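Local structure of nitrite oxidoreductase subunit A (Kuenenia stuttgartiensis, 7B04) at residues Arg108-Arg113 and Met314-Trp319; Pro855-Ala860 and Thr886-Lys891. The protein is the molybdopterin-containing A subunit of nitrite oxidoreductase, similar to nitrate reductase subunit NarG, and holds an iron/sulfur cluster and two MD1 groups around a molybdenum atom. One frame throughout, in Å; residues are numbered along the deposited sequence.

Interaction 1 (Arg108-Arg113 and Met314-Trp319); sequences RNWNPR and MPEAHW. With MD1 (phosphoric acid 4-(2-amino-4-oxo-3,4,5,6,-tetrahydro-pteridin-6-yl)-2-hydroxy-3,4-dimercapto-but-3-en-yl ester guanylate ester), chain C.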
ATOM      1  N   ARG B 108     -11.577 -19.052 -11.076  1.00 37.54           N
ATOM      2  CA  ARG B 108     -10.670 -18.023 -11.571  1.00 33.90           C
ATOM      3  C   ARG B 108     -11.062 -16.634 -11.094  1.00 36.29           C
ATOM      4  O   ARG B 108     -10.296 -15.688 -11.308  1.00 37.80           O
ATOM      5  CB  ARG B 108     -10.621 -18.008 -13.103  1.00 37.79           C
ATOM      6  CG  ARG B 108     -10.150 -19.285 -13.759  1.00 51.86           C
ATOM      7  CD  ARG B 108      -9.971 -19.100 -15.261  1.00 47.18           C
ATOM      8  NE  ARG B 108      -8.647 -18.600 -15.622  1.00 34.95           N
ATOM      9  CZ  ARG B 108      -7.678 -19.357 -16.127  1.00 39.09           C
ATOM     10  NH1 ARG B 108      -7.886 -20.651 -16.330  1.00 45.24           N
ATOM     11  NH2 ARG B 108      -6.503 -18.823 -16.430  1.00 37.91           N
ATOM     12  N   ASN B 109     -12.214 -16.491 -10.433  1.00 34.57           N
ATOM     13  CA  ASN B 109     -12.663 -15.185  -9.971  1.00 37.41           C
ATOM     14  C   ASN B 109     -11.851 -14.677  -8.791  1.00 36.80           C
ATOM     15  O   ASN B 109     -12.030 -13.525  -8.384  1.00 33.46           O
ATOM     16  CB  ASN B 109     -14.139 -15.235  -9.585  1.00 38.75           C
ATOM     17  CG  ASN B 109     -15.055 -15.477 -10.769  1.00 35.06           C
ATOM     18  OD1 ASN B 109     -14.723 -15.141 -11.906  1.00 39.50           O
ATOM     19  ND2 ASN B 109     -16.216 -16.061 -10.509  1.00 39.99           N
ATOM     20  N   TRP B 110     -10.921 -15.479  -8.304  1.00 36.50           N
ATOM     21  CA  TRP B 110     -10.102 -15.105  -7.128  1.00 35.79           C
ATOM     22  C   TRP B 110      -8.852 -14.355  -7.583  1.00 35.96           C
ATOM     23  O   TRP B 110      -8.210 -13.752  -6.768  1.00 31.74           O
ATOM     24  CB  TRP B 110      -9.719 -16.386  -6.384  1.00 32.62           C
ATOM     25  CG  TRP B 110     -10.646 -16.863  -5.312  1.00 41.60           C
ATOM     26  CD1 TRP B 110     -11.607 -17.809  -5.437  1.00 45.94           C
ATOM     27  CD2 TRP B 110     -10.652 -16.492  -3.925  1.00 46.37           C
ATOM     28  NE1 TRP B 110     -12.230 -18.027  -4.246  1.00 40.07           N
ATOM     29  CE2 TRP B 110     -11.668 -17.229  -3.301  1.00 37.62           C
ATOM     30  CE3 TRP B 110      -9.913 -15.601  -3.151  1.00 42.37           C
ATOM     31  CZ2 TRP B 110     -11.967 -17.099  -1.956  1.00 38.80           C
ATOM     32  CZ3 TRP B 110     -10.223 -15.454  -1.826  1.00 38.79           C
ATOM     33  CH2 TRP B 110     -11.232 -16.198  -1.237  1.00 42.00           C
ATOM     34  N   ASN B 111      -8.586 -14.369  -8.881  1.00 35.31           N
ATOM     35  CA  ASN B 111      -7.386 -13.800  -9.539  1.00 31.91           C
ATOM     36  C   ASN B 111      -7.439 -12.275  -9.547  1.00 34.13           C
ATOM     37  O   ASN B 111      -8.522 -11.745  -9.430  1.00 35.22           O
ATOM     38  CB  ASN B 111      -7.297 -14.300 -10.980  1.00 30.69           C
ATOM     39  CG  ASN B 111      -6.803 -15.716 -11.124  1.00 29.66           C
ATOM     40  OD1 ASN B 111      -6.512 -16.375 -10.160  1.00 34.11           O
ATOM     41  ND2 ASN B 111      -6.709 -16.203 -12.333  1.00 29.49           N
ATOM     42  N   PRO B 112      -6.340 -11.542  -9.821  1.00 35.65           N
ATOM     43  CA  PRO B 112      -4.956 -11.936  -9.548  1.00 33.59           C
ATOM     44  C   PRO B 112      -4.566 -11.925  -8.067  1.00 31.89           C
ATOM     45  O   PRO B 112      -3.803 -12.709  -7.657  1.00 29.36           O
ATOM     46  CB  PRO B 112      -4.169 -10.956 -10.402  1.00 30.17           C
ATOM     47  CG  PRO B 112      -4.976  -9.726 -10.346  1.00 29.49           C
ATOM     48  CD  PRO B 112      -6.394 -10.209 -10.359  1.00 32.01           C
ATOM     49  N   ARG B 113      -5.082 -10.948  -7.346  1.00 37.62           N
ATOM     50  CA  ARG B 113      -4.938 -10.850  -5.881  1.00 39.84           C
ATOM     51  C   ARG B 113      -3.500 -10.697  -5.369  1.00 41.02           C
ATOM     52  O   ARG B 113      -2.939 -11.655  -4.915  1.00 47.60           O
ATOM     53  CB  ARG B 113      -5.824 -11.942  -5.285  1.00 38.32           C
ATOM     54  CG  ARG B 113      -5.357 -12.562  -3.991  1.00 32.00           C
ATOM     55  CD  ARG B 113      -6.301 -13.691  -3.822  1.00 26.22           C
ATOM     56  NE  ARG B 113      -5.473 -14.685  -3.238  1.00 30.07           N
ATOM     57  CZ  ARG B 113      -5.304 -14.769  -1.959  1.00 33.42           C
ATOM     58  NH1 ARG B 113      -4.534 -15.707  -1.452  1.00 38.70           N
ATOM     59  NH2 ARG B 113      -5.942 -13.924  -1.187  1.00 42.98           N
ATOM     60  N   MET B 314      -6.937  -5.292   0.219  1.00 36.02           N
ATOM     61  CA  MET B 314      -6.994  -4.936  -1.199  1.00 34.02           C
ATOM     62  C   MET B 314      -7.114  -6.130  -2.143  1.00 32.82           C
ATOM     63  O   MET B 314      -7.913  -6.045  -3.094  1.00 34.89           O
ATOM     64  CB  MET B 314      -5.805  -4.027  -1.547  1.00 33.96           C
ATOM     65  CG  MET B 314      -4.445  -4.418  -0.997  1.00 37.53           C
ATOM     66  SD  MET B 314      -3.149  -3.250  -1.393  1.00 44.48           S
ATOM     67  CE  MET B 314      -3.805  -1.858  -0.515  1.00 35.49           C
ATOM     68  N   PRO B 315      -6.364  -7.233  -1.988  1.00 32.63           N
ATOM     69  CA  PRO B 315      -6.503  -8.313  -2.987  1.00 31.76           C
ATOM     70  C   PRO B 315      -7.887  -8.940  -3.018  1.00 35.80           C
ATOM     71  O   PRO B 315      -8.272  -9.493  -4.055  1.00 33.08           O
ATOM     72  CB  PRO B 315      -5.428  -9.328  -2.579  1.00 27.62           C
ATOM     73  CG  PRO B 315      -5.040  -8.961  -1.217  1.00 36.39           C
ATOM     74  CD  PRO B 315      -5.249  -7.519  -1.061  1.00 37.95           C
ATOM     75  N   GLU B 316      -8.661  -8.823  -1.945  1.00 36.33           N
ATOM     76  CA  GLU B 316     -10.013  -9.361  -1.927  1.00 34.89           C
ATOM     77  C   GLU B 316     -11.059  -8.267  -2.008  1.00 35.62           C
ATOM     78  O   GLU B 316     -12.259  -8.554  -1.946  1.00 40.53           O
ATOM     79  CB  GLU B 316     -10.257 -10.179  -0.655  1.00 35.56           C
ATOM     80  CG  GLU B 316      -9.038 -10.883  -0.092  1.00 40.76           C
ATOM     81  CD  GLU B 316      -8.743 -12.208  -0.762  1.00 40.50           C
ATOM     82  OE1 GLU B 316      -9.426 -12.530  -1.754  1.00 28.11           O
ATOM     83  OE2 GLU B 316      -7.847 -12.932  -0.278  1.00 37.84           O
ATOM     84  N   ALA B 317     -10.626  -7.017  -2.169  1.00 32.93           N
ATOM     85  CA  ALA B 317     -11.568  -5.904  -2.192  1.00 33.70           C
ATOM     86  C   ALA B 317     -12.503  -5.994  -3.391  1.00 34.61           C
ATOM     87  O   ALA B 317     -13.649  -5.543  -3.325  1.00 30.33           O
ATOM     88  CB  ALA B 317     -10.817  -4.577  -2.185  1.00 31.19           C
ATOM     89  N   HIS B 318     -12.046  -6.595  -4.490  1.00 38.37           N
ATOM     90  CA  HIS B 318     -12.903  -6.699  -5.665  1.00 37.98           C
ATOM     91  C   HIS B 318     -14.192  -7.448  -5.360  1.00 37.25           C
ATOM     92  O   HIS B 318     -15.191  -7.258  -6.062  1.00 36.97           O
ATOM     93  CB  HIS B 318     -12.150  -7.386  -6.808  1.00 38.14           C
ATOM     94  CG  HIS B 318     -12.069  -8.875  -6.669  1.00 37.15           C
ATOM     95  ND1 HIS B 318     -13.038  -9.721  -7.164  1.00 32.91           N
ATOM     96  CD2 HIS B 318     -11.137  -9.667  -6.089  1.00 34.22           C
ATOM     97  CE1 HIS B 318     -12.706 -10.970  -6.893  1.00 38.15           C
ATOM     98  NE2 HIS B 318     -11.557 -10.965  -6.242  1.00 32.55           N
ATOM     99  N   TRP B 319     -14.198  -8.285  -4.322  1.00 39.40           N
ATOM    100  CA  TRP B 319     -15.435  -8.930  -3.899  1.00 37.28           C
ATOM    101  C   TRP B 319     -16.466  -7.924  -3.383  1.00 38.59           C
ATOM    102  O   TRP B 319     -17.672  -8.194  -3.451  1.00 42.26           O
ATOM    103  CB  TRP B 319     -15.129  -9.974  -2.825  1.00 29.85           C
ATOM    104  CG  TRP B 319     -14.195 -11.063  -3.278  1.00 33.56           C
ATOM    105  CD1 TRP B 319     -12.904 -11.259  -2.880  1.00 34.11           C
ATOM    106  CD2 TRP B 319     -14.485 -12.104  -4.217  1.00 34.75           C
ATOM    107  NE1 TRP B 319     -12.374 -12.358  -3.510  1.00 35.60           N
ATOM    108  CE2 TRP B 319     -13.325 -12.896  -4.335  1.00 35.62           C
ATOM    109  CE3 TRP B 319     -15.614 -12.445  -4.965  1.00 34.17           C
ATOM    110  CZ2 TRP B 319     -13.263 -14.005  -5.176  1.00 38.55           C
ATOM    111  CZ3 TRP B 319     -15.551 -13.547  -5.798  1.00 30.98           C
ATOM    112  CH2 TRP B 319     -14.384 -14.313  -5.897  1.00 36.58           C
TER
HETATM  113  PB  MD1 C5802      -8.987  -1.451   9.586  1.00 36.20           P
HETATM  114  O3B MD1 C5802      -8.603  -0.287  10.686  1.00 44.27           O
HETATM  115  O1B MD1 C5802      -9.555  -0.805   8.345  1.00 28.88           O
HETATM  116  O2B MD1 C5802     -10.013  -2.383  10.182  1.00 35.60           O
HETATM  117  O3A MD1 C5802      -7.617  -2.290   9.206  1.00 36.39           O
HETATM  118  C10 MD1 C5802      -7.003  -3.119  10.155  1.00 37.46           C
HETATM  119  C11 MD1 C5802      -6.376  -4.341   9.424  1.00 43.16           C
HETATM  120  O11 MD1 C5802      -5.876  -3.779   8.007  1.00 50.40           O
HETATM  121  C12 MD1 C5802      -5.473  -4.930  10.222  1.00 40.85           C
HETATM  122  S12 MD1 C5802      -5.811  -5.020  12.004  1.00 39.87           S
HETATM  123  C13 MD1 C5802      -4.148  -5.614   9.792  1.00 39.75           C
HETATM  124  S13 MD1 C5802      -3.154  -6.335  11.129  1.00 48.04           S
HETATM  125  C14 MD1 C5802      -3.611  -5.678   8.460  1.00 40.94           C
HETATM  126  N15 MD1 C5802      -3.258  -4.154   8.106  1.00 39.94           N
HETATM  127  C16 MD1 C5802      -3.036  -3.946   6.734  1.00 36.28           C
HETATM  128  C15 MD1 C5802      -1.969  -3.041   6.229  1.00 37.91           C
HETATM  129  O14 MD1 C5802      -1.262  -2.468   6.988  1.00 39.34           O
HETATM  130  N17 MD1 C5802      -1.801  -2.866   4.760  1.00 48.18           N
HETATM  131  C17 MD1 C5802      -2.727  -3.615   3.774  1.00 47.40           C
HETATM  132  N16 MD1 C5802      -2.553  -3.438   2.344  1.00 56.72           N
HETATM  133  N18 MD1 C5802      -3.812  -4.533   4.285  1.00 47.84           N
HETATM  134  C20 MD1 C5802      -3.988  -4.716   5.703  1.00 44.69           C
HETATM  135  N8  MD1 C5802      -4.986  -5.556   6.233  1.00 39.45           N
HETATM  136  C7  MD1 C5802      -4.415  -6.443   7.443  1.00 40.19           C
HETATM  137  PA  MD1 C5802      -8.633   1.334  10.387  1.00 35.35           P
HETATM  138  O1A MD1 C5802      -7.817   2.024  11.451  1.00 44.99           O
HETATM  139  O2A MD1 C5802      -8.027   1.583   9.027  1.00 41.02           O
HETATM  140  O5' MD1 C5802     -10.168   1.935  10.417  1.00 29.29           O
HETATM  141  C5' MD1 C5802     -10.955   1.853   9.268  1.00 36.14           C
HETATM  142  C4' MD1 C5802     -11.873   3.116   9.119  1.00 42.65           C
HETATM  143  O4' MD1 C5802     -12.726   3.377  10.400  1.00 48.36           O
HETATM  144  C1' MD1 C5802     -12.593   4.913  10.597  1.00 45.71           C
HETATM  145  N9  MD1 C5802     -12.876   5.320  11.999  1.00 44.87           N
HETATM  146  C4  MD1 C5802     -14.113   5.223  12.475  1.00 42.46           C
HETATM  147  N3  MD1 C5802     -15.385   4.748  11.859  1.00 41.72           N
HETATM  148  C2  MD1 C5802     -16.622   4.750  12.639  1.00 41.86           C
HETATM  149  N2  MD1 C5802     -17.859   4.287  12.038  1.00 43.97           N
HETATM  150  N1  MD1 C5802     -16.611   5.212  14.006  1.00 51.41           N
HETATM  151  C6  MD1 C5802     -15.387   5.667  14.589  1.00 47.37           C
HETATM  152  O6  MD1 C5802     -15.370   6.046  15.711  1.00 48.93           O
HETATM  153  C5  MD1 C5802     -14.094   5.663  13.764  1.00 43.66           C
HETATM  154  N7  MD1 C5802     -12.848   6.022  14.056  1.00 45.79           N
HETATM  155  C8  MD1 C5802     -12.082   5.816  12.966  1.00 43.04           C
HETATM  156  C2' MD1 C5802     -11.373   5.105  10.296  1.00 49.23           C
HETATM  157  O2' MD1 C5802     -11.128   6.510  10.001  1.00 52.34           O
HETATM  158  C3' MD1 C5802     -11.167   4.169   8.940  1.00 43.19           C
HETATM  159  O3' MD1 C5802     -11.658   4.881   7.767  1.00 39.13           O
HETATM  160  O   HOH W   1      -9.767 -12.449  -4.488  1.00 39.23           O

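Interaction 2 (Pro855-Ala860 and Thr886-Lys891); sequences PYLPNA and TVRNIK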
ATOM      1  N   PRO B 855     -15.957  14.654  23.783  1.00 49.52           N
ATOM      2  CA  PRO B 855     -16.007  16.025  24.312  1.00 49.55           C
ATOM      3  C   PRO B 855     -16.699  16.137  25.661  1.00 52.68           C
ATOM      4  O   PRO B 855     -16.522  17.155  26.344  1.00 47.30           O
ATOM      5  CB  PRO B 855     -16.798  16.790  23.234  1.00 46.35           C
ATOM      6  CG  PRO B 855     -16.780  15.896  22.021  1.00 51.53           C
ATOM      7  CD  PRO B 855     -16.770  14.507  22.567  1.00 51.09           C
ATOM      8  N   TYR B 856     -17.485  15.140  26.054  1.00 45.04           N
ATOM      9  CA  TYR B 856     -18.290  15.127  27.266  1.00 42.67           C
ATOM     10  C   TYR B 856     -17.599  14.307  28.359  1.00 45.41           C
ATOM     11  O   TYR B 856     -16.426  13.934  28.237  1.00 50.11           O
ATOM     12  CB  TYR B 856     -19.704  14.644  26.944  1.00 43.95           C
ATOM     13  CG  TYR B 856     -20.295  15.368  25.754  1.00 53.73           C
ATOM     14  CD1 TYR B 856     -20.281  14.793  24.492  1.00 54.77           C
ATOM     15  CD2 TYR B 856     -20.832  16.646  25.886  1.00 57.22           C
ATOM     16  CE1 TYR B 856     -20.807  15.454  23.399  1.00 56.53           C
ATOM     17  CE2 TYR B 856     -21.358  17.317  24.796  1.00 60.97           C
ATOM     18  CZ  TYR B 856     -21.341  16.713  23.553  1.00 59.64           C
ATOM     19  OH  TYR B 856     -21.859  17.360  22.454  1.00 58.48           O
ATOM     20  N   LEU B 857     -18.333  14.048  29.442  1.00 46.80           N
ATOM     21  CA  LEU B 857     -17.793  13.327  30.586  1.00 42.43           C
ATOM     22  C   LEU B 857     -17.201  11.986  30.154  1.00 47.82           C
ATOM     23  O   LEU B 857     -17.882  11.200  29.480  1.00 49.40           O
ATOM     24  CB  LEU B 857     -18.886  13.084  31.626  1.00 41.85           C
ATOM     25  CG  LEU B 857     -18.418  12.507  32.965  1.00 51.07           C
ATOM     26  CD1 LEU B 857     -17.683  13.565  33.770  1.00 47.19           C
ATOM     27  CD2 LEU B 857     -19.581  11.922  33.758  1.00 43.34           C
ATOM     28  N   PRO B 858     -15.953  11.696  30.515  1.00 45.35           N
ATOM     29  CA  PRO B 858     -15.334  10.428  30.109  1.00 43.22           C
ATOM     30  C   PRO B 858     -16.064   9.229  30.695  1.00 43.08           C
ATOM     31  O   PRO B 858     -16.398   9.202  31.883  1.00 45.53           O
ATOM     32  CB  PRO B 858     -13.909  10.544  30.659  1.00 38.29           C
ATOM     33  CG  PRO B 858     -13.670  12.010  30.793  1.00 38.09           C
ATOM     34  CD  PRO B 858     -14.994  12.586  31.190  1.00 46.63           C
ATOM     35  N   ASN B 859     -16.319   8.236  29.843  1.00 45.76           N
ATOM     36  CA  ASN B 859     -16.849   6.940  30.262  1.00 45.53           C
ATOM     37  C   ASN B 859     -18.229   7.062  30.904  1.00 48.61           C
ATOM     38  O   ASN B 859     -18.576   6.293  31.804  1.00 51.53           O
ATOM     39  CB  ASN B 859     -15.878   6.222  31.203  1.00 40.76           C
ATOM     40  CG  ASN B 859     -16.022   4.719  31.143  1.00 42.98           C
ATOM     41  OD1 ASN B 859     -16.868   4.198  30.420  1.00 40.77           O
ATOM     42  ND2 ASN B 859     -15.194   4.012  31.901  1.00 47.09           N
ATOM     43  N   ALA B 860     -19.028   8.021  30.449  1.00 44.93           N
ATOM     44  CA  ALA B 860     -20.371   8.191  30.985  1.00 47.71           C
ATOM     45  C   ALA B 860     -21.340   7.241  30.296  1.00 51.98           C
ATOM     46  O   ALA B 860     -21.237   6.988  29.092  1.00 58.42           O
ATOM     47  CB  ALA B 860     -20.836   9.637  30.812  1.00 42.84           C
ATOM     48  N   THR B 886     -11.218   4.986  33.895  1.00 44.88           N
ATOM     49  CA  THR B 886     -11.447   3.665  33.324  1.00 41.81           C
ATOM     50  C   THR B 886     -12.635   2.961  33.969  1.00 46.45           C
ATOM     51  O   THR B 886     -13.353   2.212  33.295  1.00 47.70           O
ATOM     52  CB  THR B 886     -10.182   2.816  33.474  1.00 45.37           C
ATOM     53  OG1 THR B 886      -9.082   3.473  32.830  1.00 42.10           O
ATOM     54  CG2 THR B 886     -10.378   1.450  32.858  1.00 46.17           C
ATOM     55  N   VAL B 887     -12.871   3.196  35.259  1.00 53.97           N
ATOM     56  CA  VAL B 887     -13.846   2.429  36.020  1.00 50.91           C
ATOM     57  C   VAL B 887     -15.006   3.284  36.520  1.00 44.41           C
ATOM     58  O   VAL B 887     -15.850   2.789  37.268  1.00 49.65           O
ATOM     59  CB  VAL B 887     -13.175   1.683  37.190  1.00 43.97           C
ATOM     60  CG1 VAL B 887     -12.219   0.624  36.665  1.00 41.22           C
ATOM     61  CG2 VAL B 887     -12.442   2.659  38.091  1.00 48.00           C
ATOM     62  N   ARG B 888     -15.078   4.554  36.127  1.00 40.72           N
ATOM     63  CA  ARG B 888     -16.198   5.398  36.544  1.00 46.28           C
ATOM     64  C   ARG B 888     -17.432   5.014  35.736  1.00 43.73           C
ATOM     65  O   ARG B 888     -17.601   5.443  34.592  1.00 47.24           O
ATOM     66  CB  ARG B 888     -15.871   6.878  36.372  1.00 49.03           C
ATOM     67  CG  ARG B 888     -16.884   7.777  37.071  1.00 45.00           C
ATOM     68  CD  ARG B 888     -16.897   9.207  36.550  1.00 46.15           C
ATOM     69  NE  ARG B 888     -15.626   9.900  36.722  1.00 50.55           N
ATOM     70  CZ  ARG B 888     -14.955  10.479  35.731  1.00 51.63           C
ATOM     71  NH1 ARG B 888     -15.434  10.447  34.495  1.00 49.66           N
ATOM     72  NH2 ARG B 888     -13.808  11.094  35.977  1.00 47.89           N
ATOM     73  N   ASN B 889     -18.301   4.197  36.335  1.00 42.36           N
ATOM     74  CA  ASN B 889     -19.531   3.740  35.688  1.00 49.71           C
ATOM     75  C   ASN B 889     -20.705   4.538  36.250  1.00 51.60           C
ATOM     76  O   ASN B 889     -21.407   4.109  37.166  1.00 56.70           O
ATOM     77  CB  ASN B 889     -19.714   2.239  35.897  1.00 43.10           C
ATOM     78  CG  ASN B 889     -18.610   1.422  35.258  1.00 45.98           C
ATOM     79  OD1 ASN B 889     -18.212   1.677  34.122  1.00 53.16           O
ATOM     80  ND2 ASN B 889     -18.102   0.437  35.990  1.00 43.05           N
ATOM     81  N   ILE B 890     -20.917   5.722  35.684  1.00 44.73           N
ATOM     82  CA  ILE B 890     -21.978   6.627  36.115  1.00 48.43           C
ATOM     83  C   ILE B 890     -23.047   6.684  35.033  1.00 49.66           C
ATOM     84  O   ILE B 890     -22.756   7.015  33.875  1.00 47.37           O
ATOM     85  CB  ILE B 890     -21.439   8.030  36.433  1.00 43.27           C
ATOM     86  CG1 ILE B 890     -20.688   8.013  37.765  1.00 46.23           C
ATOM     87  CG2 ILE B 890     -22.573   9.040  36.475  1.00 41.63           C
ATOM     88  CD1 ILE B 890     -20.103   9.347  38.153  1.00 42.61           C
ATOM     89  N   LYS B 891     -24.281   6.361  35.409  1.00 49.14           N
ATOM     90  CA  LYS B 891     -25.409   6.485  34.498  1.00 44.69           C
ATOM     91  C   LYS B 891     -25.882   7.934  34.458  1.00 47.64           C
ATOM     92  O   LYS B 891     -25.945   8.610  35.489  1.00 50.81           O
ATOM     93  CB  LYS B 891     -26.550   5.564  34.935  1.00 47.81           C
ATOM     94  CG  LYS B 891     -27.764   5.579  34.026  1.00 53.69           C
ATOM     95  CD  LYS B 891     -28.738   4.466  34.385  1.00 63.22           C
ATOM     96  CE  LYS B 891     -29.436   4.744  35.710  1.00 55.39           C
ATOM     97  NZ  LYS B 891     -30.451   3.701  36.035  1.00 61.60           N
TER

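Interaction 1 (Arg108-Arg113 and Met314-Trp319)
W110 O, in the loop 108-113, and three side chains of the helix 314-319 all bond to one water. W319 NE1 donates to the water oxygen at 2.8 Å. E316 OE1 accepts from the same water, 2.8 Å from its oxygen. H318 NE2 lies 2.9 Å from that oxygen, and W110 O closes the set at 3.1 Å from it. W319 NE1 also makes a weak bond to E316 OE1. The two tryptophans form an edge-to-face (T-shaped) pair: the six-membered ring of W319 brings its edge to the face of the W110 five-membered ring, with centroids 5.1 Å apart and planes at 69°. W319 CZ2 makes the touch, 3.8 Å from W110 CD2. H318 CE1 lies over one face of the W319 indole, near its centre, put there by a first torsion of 78° that sets CG between the backbone N and the carbonyl carbon. W110 NE1 is hydrogen-bonded to Y806 OH. E316, bent at its second torsion, directs its other oxygen to the edge of the R113 guanidinium, the two planes 34° apart; this salt bridge is modelled too tightly for its exact geometry to be trusted. R113 CG packs on P315 CB at 3.5 Å, while R113 NE is bonded to H95. Subunit B adjoins the loop, and Q265 of that chain donates to N109 O and N111 O. M314 CE lies 3.5 Å from N16 of MD1, and P315 touches the iron/sulfur cluster. Through M314 and P315 the segment 314-319 borders both the MD1 and the iron/sulfur cluster pockets of a molybdopterin oxidoreductase, and the loop 108-113 packs against its side.

Interaction 2 (Pro855-Ala860 and Thr886-Lys891)
L857 and R888 cross at about a right angle where a type II turn, L857 to A860, leads into the middle strand of a small three-stranded mixed sheet (847-848, 860-862, 890-892). The R888 side chain starts with CG anti to the backbone N (chi1 -168°), then bends at its third torsion, which brings NH1 in beside the turn. There NH1 lies 3.9 Å from L857 CD1, and P858 O sits near the guanidinium plane at its edge, 3.0 Å from NH1. The P858 ring crosses the R888 side chain at a slant, its CD 4.0 Å from NH1. R888 NE and NH2 are held by weak bonds to P876 O and A879 O. N859, the third residue of the turn, has a left-handed backbone conformation and points its amide at the end of the helix 882-887: ND2 donates to R885 O and stands 2.9 Å from T886 O, while OD1 takes a weak bond from H534. A backbone hydrogen bond between I890 and I861 ties the two strands together. N859 O and R888 O, both acceptors, come within 3.1 Å of each other, and R848 NH1 bonds to N859 O as well as to N889 OD1.

Overall arrangement
The two contacts do not touch: their centres are 43 Å apart, their nearest atoms about 31 Å, and they lie on opposite sides of the chain's centre. Interaction 1 joins parts of the chain some 200 residues apart beside the iron/sulfur cluster and MD1, the P315 side chain about 4 Å from the cluster, and borders subunit B. Interaction 2 joins segments separated by only 25 residues, and no other protein chain of the assembly meets it. One of the two MD1 groups, an elongated molecule, spans much of the gap: its pterin end meets M314 of interaction 1, whereas O6 of its guanine end is 11.0 Å from P855 CD of interaction 2.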